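Local structure of transcriptional regulator ComR (Streptococcus vestibularis F0396, 6HU8) at residues A[9-14]-A[38-43]; A[23-28]-A[53-58]; A[72-77]-A[114-119]; A[147-152]-A[163-168]. The protein serves as a competence regulator of the RNPP family, sensing a signalling peptide and probably binding DNA through an N-terminal helix-turn-helix domain. All coordinates share one frame; numbering follows the deposited sequence.

Contact 1: residues A[9-14]-A[38-43]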
loop_
_atom_site.group_PDB
_atom_site.type_symbol
_atom_site.label_atom_id
_atom_site.label_comp_id
_atom_site.label_asym_id
_atom_site.label_seq_id
_atom_site.Cartn_x
_atom_site.Cartn_y
_atom_site.Cartn_z
ATOM N N LEU A 9 26.974 -12.916 1.327
ATOM C CA LEU A 9 28.386 -13.098 0.987
ATOM C C LEU A 9 28.566 -13.888 -0.313
ATOM O O LEU A 9 29.491 -13.630 -1.067
ATOM C CB LEU A 9 29.124 -13.790 2.131
ATOM C CG LEU A 9 30.600 -14.105 1.912
ATOM C CD1 LEU A 9 31.458 -12.819 1.838
ATOM C CD2 LEU A 9 31.080 -15.051 3.007
ATOM N N ARG A 10 27.674 -14.832 -0.598
ATOM C CA ARG A 10 27.763 -15.562 -1.868
ATOM C C ARG A 10 27.518 -14.643 -3.050
ATOM O O ARG A 10 28.204 -14.718 -4.067
ATOM C CB ARG A 10 26.771 -16.720 -1.904
ATOM C CG ARG A 10 27.337 -17.993 -1.328
ATOM C CD ARG A 10 26.336 -19.116 -1.391
ATOM N NE ARG A 10 26.364 -19.915 -0.167
ATOM C CZ ARG A 10 25.414 -19.902 0.766
ATOM N NH1 ARG A 10 25.542 -20.671 1.841
ATOM N NH2 ARG A 10 24.326 -19.138 0.625
ATOM N N ILE A 11 26.526 -13.776 -2.908
ATOM C CA ILE A 11 26.225 -12.802 -3.935
ATOM C C ILE A 11 27.399 -11.854 -4.127
ATOM O O ILE A 11 27.832 -11.593 -5.258
ATOM C CB ILE A 11 24.963 -12.001 -3.579
ATOM C CG1 ILE A 11 23.715 -12.893 -3.701
ATOM C CG2 ILE A 11 24.849 -10.782 -4.468
ATOM C CD1 ILE A 11 22.452 -12.275 -3.075
ATOM N N LYS A 12 27.898 -11.334 -3.011
ATOM C CA LYS A 12 28.999 -10.390 -3.043
ATOM C C LYS A 12 30.264 -11.015 -3.629
ATOM O O LYS A 12 30.978 -10.368 -4.412
ATOM C CB LYS A 12 29.284 -9.851 -1.638
ATOM C CG LYS A 12 30.404 -8.808 -1.585
ATOM C CD LYS A 12 30.375 -8.071 -0.256
ATOM C CE LYS A 12 31.653 -8.271 0.540
ATOM N NZ LYS A 12 32.730 -7.330 0.118
ATOM N N THR A 13 30.550 -12.261 -3.250
ATOM C CA THR A 13 31.763 -12.920 -3.731
ATOM C C THR A 13 31.701 -13.128 -5.238
ATOM O O THR A 13 32.685 -12.897 -5.940
ATOM C CB THR A 13 32.006 -14.266 -3.023
ATOM O OG1 THR A 13 32.280 -14.021 -1.643
ATOM C CG2 THR A 13 33.201 -14.987 -3.624
ATOM N N GLU A 14 30.542 -13.517 -5.742
ATOM C CA GLU A 14 30.414 -13.773 -7.175
ATOM C C GLU A 14 30.445 -12.480 -7.997
ATOM O O GLU A 14 31.042 -12.436 -9.080
ATOM C CB GLU A 14 29.132 -14.543 -7.465
ATOM C CG GLU A 14 28.932 -14.874 -8.926
ATOM C CD GLU A 14 29.978 -15.842 -9.448
ATOM O OE1 GLU A 14 30.415 -15.672 -10.607
ATOM O OE2 GLU A 14 30.360 -16.772 -8.696
ATOM N N ILE A 38 23.391 -3.454 -1.340
ATOM C CA ILE A 38 24.262 -3.345 -0.163
ATOM C C ILE A 38 23.704 -3.997 1.125
ATOM O O ILE A 38 24.446 -4.646 1.855
ATOM C CB ILE A 38 24.595 -1.866 0.122
ATOM C CG1 ILE A 38 25.533 -1.348 -0.972
ATOM C CG2 ILE A 38 25.316 -1.717 1.447
ATOM C CD1 ILE A 38 25.735 0.165 -0.933
ATOM N N ARG A 39 22.411 -3.826 1.404
ATOM C CA ARG A 39 21.815 -4.399 2.603
ATOM C C ARG A 39 21.817 -5.929 2.512
ATOM O O ARG A 39 21.988 -6.626 3.519
ATOM C CB ARG A 39 20.380 -3.872 2.814
ATOM C CG ARG A 39 20.335 -2.436 3.345
ATOM C CD ARG A 39 18.932 -2.000 3.755
ATOM N NE ARG A 39 17.998 -1.939 2.634
ATOM C CZ ARG A 39 17.797 -0.853 1.893
ATOM N NH1 ARG A 39 18.483 0.262 2.150
ATOM N NH2 ARG A 39 16.931 -0.883 0.890
ATOM N N ILE A 40 21.640 -6.448 1.300
ATOM C CA ILE A 40 21.694 -7.903 1.095
ATOM C C ILE A 40 23.116 -8.406 1.328
ATOM O O ILE A 40 23.332 -9.330 2.118
ATOM C CB ILE A 40 21.209 -8.294 -0.330
ATOM C CG1 ILE A 40 19.703 -8.042 -0.473
ATOM C CG2 ILE A 40 21.589 -9.752 -0.671
ATOM C CD1 ILE A 40 19.199 -8.180 -1.901
ATOM N N GLU A 41 24.097 -7.776 0.669
ATOM C CA GLU A 41 25.486 -8.222 0.790
ATOM C C GLU A 41 26.020 -8.086 2.211
ATOM O O GLU A 41 26.926 -8.822 2.596
ATOM C CB GLU A 41 26.398 -7.454 -0.179
ATOM C CG GLU A 41 26.100 -7.778 -1.661
ATOM C CD GLU A 41 27.095 -7.153 -2.642
ATOM O OE1 GLU A 41 27.888 -6.285 -2.227
ATOM O OE2 GLU A 41 27.083 -7.531 -3.834
ATOM N N LYS A 42 25.452 -7.176 3.001
ATOM C CA LYS A 42 25.916 -6.984 4.378
ATOM C C LYS A 42 25.177 -7.889 5.362
ATOM O O LYS A 42 25.443 -7.840 6.555
ATOM C CB LYS A 42 25.742 -5.527 4.817
ATOM C CG LYS A 42 26.807 -4.561 4.325
ATOM C CD LYS A 42 26.459 -3.136 4.730
ATOM C CE LYS A 42 27.676 -2.229 4.724
ATOM N NZ LYS A 42 28.612 -2.521 3.597
ATOM N N GLY A 43 24.233 -8.687 4.869
ATOM C CA GLY A 43 23.461 -9.572 5.732
ATOM C C GLY A 43 22.294 -8.877 6.427
ATOM O O GLY A 43 21.627 -9.477 7.265
#
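E41 and K12 meet at the closest backbone approach of the two helices, where their CA atoms are 5.6 Å apart. The apolar contact is made by I11 and I40, which cross at a slant, with I11 CD1 lying 3.6 Å from I40 CG2. Branching suits I11 here: while CD1 meets I40, CG2 lies beside the E41 carboxylate, 4.0 Å from E41 OE2. I11 also packs on L52 and I55 of helix 49-59.

Between K12 and E41 the contact is mixed. The carboxylate end of E41, extended beyond CG, lies across the aliphatic stem of K12 at about a right angle. Here E41 CD is 3.6 Å from K12 CB, and E41 OE2 comes within 3.5 Å of K12 CA.

The polar part is indirect, because no hydrogen bond links the two segments. K12 leaves its backbone with CG anti to N (chi1 -178°) and then bends at CD and CE, so that its ammonium group goes to E16; K12 NZ stays 5.5 Å from E41 OE1. The buried carboxylate of E41 is instead gripped by two arginines, R15 at OE2 and R22 at OE1. Their positive charges would probably favour its ionised form, and so probably pay for burying the carboxylate.

The backbone closes the contact. G43 ends helix 34-41 in a Schellman motif, and its positive phi (82°) is easily adopted by glycine. Helix 3-17 packed against helix 34-41 is characteristic of the all-helical cro/C1-type helix-turn-helix domain, in which this latter helix probably corresponds to the recognition helix, as in relatives.

Contact 2: residues A[23-28]-A[53-58]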
loop_
_atom_site.group_PDB
_atom_site.type_symbol
_atom_site.label_atom_id
_atom_site.label_comp_id
_atom_site.label_asym_id
_atom_site.label_seq_id
_atom_site.Cartn_x
_atom_site.Cartn_y
_atom_site.Cartn_z
ATOM N N GLU A 23 26.813 -0.625 -9.143
ATOM C CA GLU A 23 26.016 0.161 -10.088
ATOM C C GLU A 23 25.813 -0.623 -11.388
ATOM O O GLU A 23 24.735 -0.563 -11.983
ATOM C CB GLU A 23 26.668 1.532 -10.388
ATOM C CG GLU A 23 26.445 2.586 -9.302
ATOM C CD GLU A 23 27.268 2.342 -8.046
ATOM O OE1 GLU A 23 28.264 1.591 -8.133
ATOM O OE2 GLU A 23 26.924 2.903 -6.968
ATOM N N VAL A 24 26.844 -1.345 -11.829
ATOM C CA VAL A 24 26.722 -2.159 -13.049
ATOM C C VAL A 24 25.682 -3.268 -12.849
ATOM O O VAL A 24 24.800 -3.471 -13.688
ATOM C CB VAL A 24 28.065 -2.776 -13.463
ATOM C CG1 VAL A 24 27.869 -3.872 -14.528
ATOM C CG2 VAL A 24 29.017 -1.682 -13.988
ATOM N N LEU A 25 25.769 -3.974 -11.731
ATOM C CA LEU A 25 24.795 -5.045 -11.474
ATOM C C LEU A 25 23.370 -4.464 -11.473
ATOM O O LEU A 25 22.452 -5.017 -12.103
ATOM C CB LEU A 25 25.112 -5.761 -10.153
ATOM C CG LEU A 25 24.400 -7.121 -9.974
ATOM C CD1 LEU A 25 25.246 -8.073 -9.127
ATOM C CD2 LEU A 25 23.028 -6.957 -9.363
ATOM N N CYS A 26 23.181 -3.318 -10.814
ATOM C CA CYS A 26 21.832 -2.809 -10.609
ATOM C C CYS A 26 21.224 -2.103 -11.824
ATOM O O CYS A 26 20.017 -1.822 -11.835
ATOM C CB CYS A 26 21.801 -1.868 -9.405
ATOM S SG CYS A 26 22.090 -2.733 -7.831
ATOM N N LEU A 27 22.040 -1.841 -12.842
ATOM C CA LEU A 27 21.580 -1.160 -14.067
ATOM C C LEU A 27 20.760 0.077 -13.727
ATOM O O LEU A 27 21.244 0.930 -12.983
ATOM C CB LEU A 27 20.784 -2.120 -14.963
ATOM C CG LEU A 27 21.636 -3.314 -15.442
ATOM C CD1 LEU A 27 20.787 -4.340 -16.214
ATOM C CD2 LEU A 27 22.829 -2.875 -16.281
ATOM N N ASP A 28 19.526 0.175 -14.234
ATOM C CA ASP A 28 18.737 1.395 -14.053
ATOM C C ASP A 28 17.997 1.440 -12.720
ATOM O O ASP A 28 17.206 2.342 -12.497
ATOM C CB ASP A 28 17.719 1.579 -15.188
ATOM C CG ASP A 28 16.676 0.442 -15.251
ATOM O OD1 ASP A 28 16.618 -0.425 -14.342
ATOM O OD2 ASP A 28 15.904 0.420 -16.229
ATOM N N SER A 53 16.066 -13.391 -8.217
ATOM C CA SER A 53 15.928 -13.775 -9.624
ATOM C C SER A 53 16.672 -12.790 -10.546
ATOM O O SER A 53 17.316 -13.186 -11.517
ATOM C CB SER A 53 14.446 -13.846 -9.999
ATOM O OG SER A 53 14.292 -14.164 -11.364
ATOM N N TYR A 54 16.582 -11.503 -10.230
ATOM C CA TYR A 54 17.257 -10.483 -11.026
ATOM C C TYR A 54 18.774 -10.610 -10.871
ATOM O O TYR A 54 19.523 -10.595 -11.859
ATOM C CB TYR A 54 16.770 -9.079 -10.619
ATOM C CG TYR A 54 17.604 -7.955 -11.228
ATOM C CD1 TYR A 54 17.368 -7.522 -12.526
ATOM C CD2 TYR A 54 18.634 -7.355 -10.511
ATOM C CE1 TYR A 54 18.137 -6.512 -13.101
ATOM C CE2 TYR A 54 19.430 -6.320 -11.086
ATOM C CZ TYR A 54 19.163 -5.934 -12.379
ATOM O OH TYR A 54 19.885 -4.948 -12.965
ATOM N N ILE A 55 19.218 -10.737 -9.621
ATOM C CA ILE A 55 20.635 -10.805 -9.292
ATOM C C ILE A 55 21.266 -12.005 -9.978
ATOM O O ILE A 55 22.369 -11.906 -10.547
ATOM C CB ILE A 55 20.862 -10.886 -7.756
ATOM C CG1 ILE A 55 20.542 -9.531 -7.102
ATOM C CG2 ILE A 55 22.291 -11.317 -7.427
ATOM C CD1 ILE A 55 20.545 -9.560 -5.573
ATOM N N ALA A 56 20.560 -13.134 -9.950
ATOM C CA ALA A 56 21.082 -14.338 -10.583
ATOM C C ALA A 56 21.160 -14.153 -12.097
ATOM O O ALA A 56 22.126 -14.581 -12.720
ATOM C CB ALA A 56 20.231 -15.558 -10.217
ATOM N N LYS A 57 20.160 -13.507 -12.690
ATOM C CA LYS A 57 20.229 -13.236 -14.123
ATOM C C LYS A 57 21.446 -12.356 -14.468
ATOM O O LYS A 57 22.136 -12.607 -15.445
ATOM C CB LYS A 57 18.944 -12.574 -14.618
ATOM C CG LYS A 57 18.854 -12.503 -16.134
ATOM C CD LYS A 57 17.714 -11.630 -16.603
ATOM C CE LYS A 57 17.660 -11.569 -18.128
ATOM N NZ LYS A 57 16.275 -11.293 -18.627
ATOM N N ARG A 58 21.716 -11.340 -13.652
ATOM C CA ARG A 58 22.819 -10.410 -13.939
ATOM C C ARG A 58 24.175 -11.103 -13.812
ATOM O O ARG A 58 25.132 -10.743 -14.499
ATOM C CB ARG A 58 22.755 -9.204 -13.000
ATOM C CG ARG A 58 21.532 -8.308 -13.173
ATOM C CD ARG A 58 21.558 -7.457 -14.449
ATOM N NE ARG A 58 22.734 -6.581 -14.509
ATOM C CZ ARG A 58 23.595 -6.550 -15.525
ATOM N NH1 ARG A 58 23.408 -7.328 -16.581
ATOM N NH2 ARG A 58 24.643 -5.726 -15.489
#
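L25 and R58 bring the backbones nearest, with CA atoms 6.2 Å apart, where the C-terminal end of helix 22-26 faces the side of helix 49-59 and L27, with positive phi (48°), turns the chain out of the helix. The carbonyls of that last turn are the targets of two polar side chains. L25 O accepts twice: from Y54 OH at 2.7 Å, lying in the carbonyl plane, and from R58 NE at 2.9 Å, tilted a little from it. R58 NH2 reaches V24 O, also at 2.9 Å, but from well above that carbonyl's plane. Both acceptors lie near the plane of the guanidinium group, at its edge, so arginine suits the place: NE and NH2, fixed side by side in one plane, serve two neighbouring carbonyls at once.

The arginine gets there by bending at both CG and CD (chi2 -73°, chi3 -59°), which folds its chain back against Y54; R58 CG rests 3.4 Å above one face of the phenol ring, near its rim. L27 comes from the other direction. Its CD1 lies over one face of the guanidinium, 3.4 Å from R58 NE, and meets the edge of the tyrosine ring as well. On the apolar side of the contact, L25 CD2 packs 4.0 Å from Y54 CE2 and touches I55, which itself packs on I11 and I40.

Three donors from one helix satisfy two carbonyls in the last turn of another; the partial negative charge at such a helix end would probably favour the positive charge of R58 here.

Contact 3: residues A[72-77]-A[114-119]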
loop_
_atom_site.group_PDB
_atom_site.type_symbol
_atom_site.label_atom_id
_atom_site.label_comp_id
_atom_site.label_asym_id
_atom_site.label_seq_id
_atom_site.Cartn_x
_atom_site.Cartn_y
_atom_site.Cartn_z
ATOM N N ILE A 72 15.159 -19.075 0.610
ATOM C CA ILE A 72 14.469 -17.799 0.801
ATOM C C ILE A 72 12.958 -17.964 0.749
ATOM O O ILE A 72 12.226 -16.972 0.684
ATOM C CB ILE A 72 14.851 -16.761 -0.258
ATOM C CG1 ILE A 72 14.605 -17.333 -1.655
ATOM C CG2 ILE A 72 16.290 -16.318 -0.068
ATOM C CD1 ILE A 72 14.653 -16.298 -2.747
ATOM N N GLU A 73 12.482 -19.205 0.764
ATOM C CA GLU A 73 11.052 -19.412 0.614
ATOM C C GLU A 73 10.285 -19.176 1.917
ATOM O O GLU A 73 10.785 -19.395 3.030
ATOM C CB GLU A 73 10.761 -20.813 0.071
ATOM C CG GLU A 73 10.884 -21.926 1.075
ATOM C CD GLU A 73 10.737 -23.274 0.409
ATOM O OE1 GLU A 73 11.142 -23.391 -0.768
ATOM O OE2 GLU A 73 10.216 -24.211 1.050
ATOM N N ILE A 74 9.049 -18.726 1.740
ATOM C CA ILE A 74 8.201 -18.263 2.816
ATOM C C ILE A 74 7.065 -19.267 2.998
ATOM O O ILE A 74 6.454 -19.698 2.024
ATOM C CB ILE A 74 7.664 -16.848 2.497
ATOM C CG1 ILE A 74 8.824 -15.919 2.106
ATOM C CG2 ILE A 74 6.860 -16.278 3.658
ATOM C CD1 ILE A 74 8.363 -14.566 1.569
ATOM N N PRO A 75 6.813 -19.684 4.244
ATOM C CA PRO A 75 5.766 -20.684 4.507
ATOM C C PRO A 75 4.361 -20.218 4.097
ATOM O O PRO A 75 4.063 -19.027 4.179
ATOM C CB PRO A 75 5.847 -20.887 6.027
ATOM C CG PRO A 75 7.244 -20.470 6.402
ATOM C CD PRO A 75 7.596 -19.352 5.451
ATOM N N ASP A 76 3.514 -21.153 3.672
ATOM C CA ASP A 76 2.127 -20.846 3.332
ATOM C C ASP A 76 1.411 -20.139 4.484
ATOM O O ASP A 76 0.568 -19.290 4.258
ATOM C CB ASP A 76 1.358 -22.123 2.957
ATOM C CG ASP A 76 1.751 -22.668 1.593
ATOM O OD1 ASP A 76 2.419 -21.938 0.828
ATOM O OD2 ASP A 76 1.373 -23.818 1.278
ATOM N N THR A 77 1.764 -20.500 5.710
ATOM C CA THR A 77 1.153 -19.937 6.910
ATOM C C THR A 77 1.328 -18.411 7.014
ATOM O O THR A 77 0.434 -17.697 7.484
ATOM C CB THR A 77 1.749 -20.591 8.165
ATOM O OG1 THR A 77 3.177 -20.564 8.063
ATOM C CG2 THR A 77 1.290 -22.044 8.294
ATOM N N ILE A 114 12.535 -14.794 8.346
ATOM C CA ILE A 114 12.603 -15.425 7.033
ATOM C C ILE A 114 11.946 -14.564 5.961
ATOM O O ILE A 114 11.682 -15.051 4.858
ATOM C CB ILE A 114 11.954 -16.850 7.040
ATOM C CG1 ILE A 114 10.565 -16.830 7.682
ATOM C CG2 ILE A 114 12.842 -17.832 7.806
ATOM C CD1 ILE A 114 9.440 -16.352 6.783
ATOM N N LEU A 115 11.674 -13.297 6.286
ATOM C CA LEU A 115 10.980 -12.394 5.363
ATOM C C LEU A 115 11.959 -11.463 4.642
ATOM O O LEU A 115 12.915 -10.965 5.246
ATOM C CB LEU A 115 9.913 -11.548 6.096
ATOM C CG LEU A 115 8.678 -12.293 6.621
ATOM C CD1 LEU A 115 7.758 -11.396 7.470
ATOM C CD2 LEU A 115 7.883 -12.935 5.487
ATOM N N PRO A 116 11.737 -11.252 3.334
ATOM C CA PRO A 116 12.543 -10.267 2.608
ATOM C C PRO A 116 12.128 -8.843 2.967
ATOM O O PRO A 116 11.112 -8.614 3.625
ATOM C CB PRO A 116 12.229 -10.564 1.140
ATOM C CG PRO A 116 10.835 -11.085 1.168
ATOM C CD PRO A 116 10.730 -11.888 2.463
ATOM N N GLU A 117 12.919 -7.890 2.499
ATOM C CA GLU A 117 12.742 -6.486 2.820
ATOM C C GLU A 117 11.347 -5.962 2.491
ATOM O O GLU A 117 10.767 -5.200 3.266
ATOM C CB GLU A 117 13.791 -5.682 2.073
ATOM C CG GLU A 117 14.100 -4.337 2.630
ATOM C CD GLU A 117 15.319 -3.748 1.927
ATOM O OE1 GLU A 117 16.468 -4.018 2.361
ATOM O OE2 GLU A 117 15.111 -3.035 0.922
ATOM N N GLU A 118 10.817 -6.355 1.339
ATOM C CA GLU A 118 9.531 -5.824 0.893
ATOM C C GLU A 118 8.363 -6.282 1.758
ATOM O O GLU A 118 7.400 -5.546 1.946
ATOM C CB GLU A 118 9.251 -6.226 -0.551
ATOM C CG GLU A 118 10.353 -5.889 -1.506
ATOM C CD GLU A 118 11.329 -7.045 -1.715
ATOM O OE1 GLU A 118 12.023 -7.447 -0.742
ATOM O OE2 GLU A 118 11.392 -7.529 -2.872
ATOM N N GLU A 119 8.423 -7.520 2.242
ATOM C CA GLU A 119 7.389 -8.012 3.130
ATOM C C GLU A 119 7.470 -7.294 4.468
ATOM O O GLU A 119 6.442 -6.888 5.036
ATOM C CB GLU A 119 7.506 -9.528 3.325
ATOM C CG GLU A 119 7.164 -10.341 2.066
ATOM C CD GLU A 119 5.718 -10.145 1.596
ATOM O OE1 GLU A 119 4.801 -10.039 2.451
ATOM O OE2 GLU A 119 5.490 -10.102 0.365
#
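The puckered rings of P75 and P116 meet isoleucines by their CD corners; no aromatic ring or planar side-chain group takes part in the touching. P116 CD meets I74 CD1 at 3.7 Å, while P75 CD meets I114 CD1 at 3.8 Å. Between them I74 fills the middle with its other branch. Its CG2 crosses the leucine side chain almost squarely, 3.9 Å from L115 CD2, and also passes I114 CD1 at 4.1 Å. The first torsion of I74 (chi1 -51°), with CG1 anti to the carbonyl carbon, aims the CG1-CD1 arm at P116 and CG2 at L115. I114 instead has CG1 between N and the carbonyl carbon, a cramped choice that directs CD1 toward P75.

The contact joins the chain leading into helix 76-87 to the turn before helix 117-131, both in the ComR tetratricopeptide region. Both prolines stand at the N-cap positions of these helices. Lacking an N-H suits them there, since an N-cap need not donate one.

With no hydrogen bond between the segments, cohesion is by van der Waals and hydrophobic contact alone, and I114 O is buried without a partner in the model, a probable small energetic cost.

Contact 4: residues A[147-152]-A[163-168]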
loop_
_atom_site.group_PDB
_atom_site.type_symbol
_atom_site.label_atom_id
_atom_site.label_comp_id
_atom_site.label_asym_id
_atom_site.label_seq_id
_atom_site.Cartn_x
_atom_site.Cartn_y
_atom_site.Cartn_z
ATOM N N ASP A 147 13.403 3.490 -1.970
ATOM C CA ASP A 147 13.808 2.791 -3.186
ATOM C C ASP A 147 12.681 1.922 -3.742
ATOM O O ASP A 147 12.496 1.849 -4.959
ATOM C CB ASP A 147 15.085 1.969 -2.944
ATOM C CG ASP A 147 16.341 2.845 -2.932
ATOM O OD1 ASP A 147 16.213 4.059 -3.228
ATOM O OD2 ASP A 147 17.446 2.329 -2.654
ATOM N N LEU A 148 11.907 1.279 -2.872
ATOM C CA LEU A 148 10.746 0.512 -3.354
ATOM C C LEU A 148 9.718 1.425 -4.051
ATOM O O LEU A 148 9.133 1.034 -5.060
ATOM C CB LEU A 148 10.096 -0.272 -2.205
ATOM C CG LEU A 148 10.999 -1.421 -1.730
ATOM C CD1 LEU A 148 10.524 -2.036 -0.414
ATOM C CD2 LEU A 148 11.086 -2.502 -2.800
ATOM N N PHE A 149 9.519 2.647 -3.549
ATOM C CA PHE A 149 8.611 3.576 -4.218
ATOM C C PHE A 149 9.157 4.032 -5.571
ATOM O O PHE A 149 8.383 4.152 -6.518
ATOM C CB PHE A 149 8.318 4.806 -3.355
ATOM C CG PHE A 149 7.302 5.741 -3.966
ATOM C CD1 PHE A 149 6.059 5.262 -4.374
ATOM C CD2 PHE A 149 7.584 7.094 -4.123
ATOM C CE1 PHE A 149 5.115 6.117 -4.952
ATOM C CE2 PHE A 149 6.654 7.960 -4.689
ATOM C CZ PHE A 149 5.416 7.476 -5.107
ATOM N N GLU A 150 10.470 4.291 -5.669
ATOM C CA GLU A 150 11.088 4.595 -6.973
ATOM C C GLU A 150 10.799 3.483 -7.976
ATOM O O GLU A 150 10.603 3.732 -9.156
ATOM C CB GLU A 150 12.602 4.761 -6.869
ATOM C CG GLU A 150 13.087 6.130 -6.523
ATOM C CD GLU A 150 12.605 7.189 -7.501
ATOM O OE1 GLU A 150 12.700 6.991 -8.735
ATOM O OE2 GLU A 150 12.100 8.219 -7.017
ATOM N N GLN A 151 10.807 2.243 -7.499
ATOM C CA GLN A 151 10.576 1.112 -8.379
ATOM C C GLN A 151 9.091 1.047 -8.761
ATOM O O GLN A 151 8.743 0.704 -9.892
ATOM C CB GLN A 151 11.068 -0.178 -7.710
ATOM C CG GLN A 151 12.599 -0.253 -7.768
ATOM C CD GLN A 151 13.218 -1.306 -6.863
ATOM O OE1 GLN A 151 12.588 -1.816 -5.947
ATOM N NE2 GLN A 151 14.478 -1.619 -7.120
ATOM N N VAL A 152 8.212 1.436 -7.847
ATOM C CA VAL A 152 6.778 1.377 -8.146
ATOM C C VAL A 152 6.427 2.406 -9.234
ATOM O O VAL A 152 5.576 2.147 -10.094
ATOM C CB VAL A 152 5.923 1.605 -6.875
ATOM C CG1 VAL A 152 4.501 2.044 -7.226
ATOM C CG2 VAL A 152 5.917 0.347 -6.027
ATOM N N LEU A 163 0.706 -1.690 -3.855
ATOM C CA LEU A 163 -0.430 -0.871 -3.431
ATOM C C LEU A 163 -0.220 -0.336 -2.030
ATOM O O LEU A 163 -0.637 0.780 -1.722
ATOM C CB LEU A 163 -1.735 -1.666 -3.492
ATOM C CG LEU A 163 -2.238 -1.992 -4.899
ATOM C CD1 LEU A 163 -3.565 -2.696 -4.798
ATOM C CD2 LEU A 163 -2.368 -0.744 -5.755
ATOM N N LEU A 164 0.448 -1.112 -1.182
ATOM C CA LEU A 164 0.685 -0.656 0.180
ATOM C C LEU A 164 1.817 0.384 0.231
ATOM O O LEU A 164 1.758 1.320 1.022
ATOM C CB LEU A 164 0.973 -1.846 1.097
ATOM C CG LEU A 164 -0.271 -2.729 1.296
ATOM C CD1 LEU A 164 0.050 -3.988 2.083
ATOM C CD2 LEU A 164 -1.383 -1.968 1.974
ATOM N N VAL A 165 2.848 0.219 -0.594
ATOM C CA VAL A 165 3.866 1.262 -0.715
ATOM C C VAL A 165 3.183 2.559 -1.163
ATOM O O VAL A 165 3.464 3.655 -0.659
ATOM C CB VAL A 165 4.973 0.869 -1.724
ATOM C CG1 VAL A 165 5.887 2.054 -1.998
ATOM C CG2 VAL A 165 5.770 -0.352 -1.218
ATOM N N ILE A 166 2.281 2.422 -2.123
ATOM C CA ILE A 166 1.552 3.573 -2.654
ATOM C C ILE A 166 0.669 4.185 -1.561
ATOM O O ILE A 166 0.468 5.400 -1.515
ATOM C CB ILE A 166 0.703 3.178 -3.888
ATOM C CG1 ILE A 166 1.621 2.859 -5.067
ATOM C CG2 ILE A 166 -0.279 4.304 -4.269
ATOM C CD1 ILE A 166 0.902 2.357 -6.301
ATOM N N ASP A 167 0.158 3.350 -0.665
ATOM C CA ASP A 167 -0.558 3.867 0.496
ATOM C C ASP A 167 0.369 4.748 1.361
ATOM O O ASP A 167 -0.014 5.856 1.772
ATOM C CB ASP A 167 -1.129 2.711 1.317
ATOM C CG ASP A 167 -2.396 3.083 2.045
ATOM O OD1 ASP A 167 -2.797 4.269 1.992
ATOM O OD2 ASP A 167 -2.987 2.178 2.670
ATOM N N TYR A 168 1.590 4.270 1.613
ATOM C CA TYR A 168 2.555 5.015 2.433
ATOM C C TYR A 168 2.920 6.341 1.766
ATOM O O TYR A 168 3.137 7.366 2.441
ATOM C CB TYR A 168 3.821 4.186 2.676
ATOM C CG TYR A 168 4.564 4.519 3.952
ATOM C CD1 TYR A 168 3.880 4.713 5.152
ATOM C CD2 TYR A 168 5.957 4.612 3.969
ATOM C CE1 TYR A 168 4.560 5.004 6.325
ATOM C CE2 TYR A 168 6.649 4.893 5.137
ATOM C CZ TYR A 168 5.947 5.092 6.309
ATOM O OH TYR A 168 6.634 5.366 7.465
#
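V165 packs against F149 where two helices of the ComR tetratricopeptide-like domain, an all-helical superhelical fold, lie against each other. The segments of helices 139-152 and 160-173 run at 113° to one another, with their axes 9.8 Å apart, so they meet over a compact patch rather than along their lengths.

The tight part is wholly apolar and buried. V165 points toward the other helix, and its CG1, anti to the backbone N (chi1 171°), settles 3.8 Å from F149 CA and 3.9 Å from F149 CB. A short, branched valine suits a place where the backbones come so near, the CA atoms of F149 and V165 being 6.3 Å apart. Beyond its CB the phenylalanine ring continues past the valine to stack on Y169 and pack against I183 and I187 of helix 181-192.

Looser packing is found at L148, whose CB is 4.4 Å from V165 CG2. The outward faces of the helices carry polar residues instead: E150, which is exposed and pairs with K153, and D167, which is partly exposed. Neither takes part in the packing.

One turn after L148, V152 shares the loop residue F158 with I166. There V152 CG1 fits against the isoleucine's outer arm, 3.7 Å from both I166 CG1 and I166 CD1.

In the fold
Contacts 1 and 2 are two sides of one small core in the helix-turn-helix domain: their centres are 13 Å apart, and I55 of contact 2 packs on I11 and I40 of contact 1. Contacts 3 and 4 belong to the tetratricopeptide-like domain, their centres 18 Å apart, joined where E118 CG touches L148 CD2 at 3.7 Å. The two domains are tied by a salt bridge between contacts 1 and 3, with R39 NE 2.6 Å from E117 OE1, and by D147 of helix 139-152, which pairs with R35. Both arginines lie on the probable recognition helix, so in this peptide-free form that helix is held against the other domain, which may limit its access to DNA.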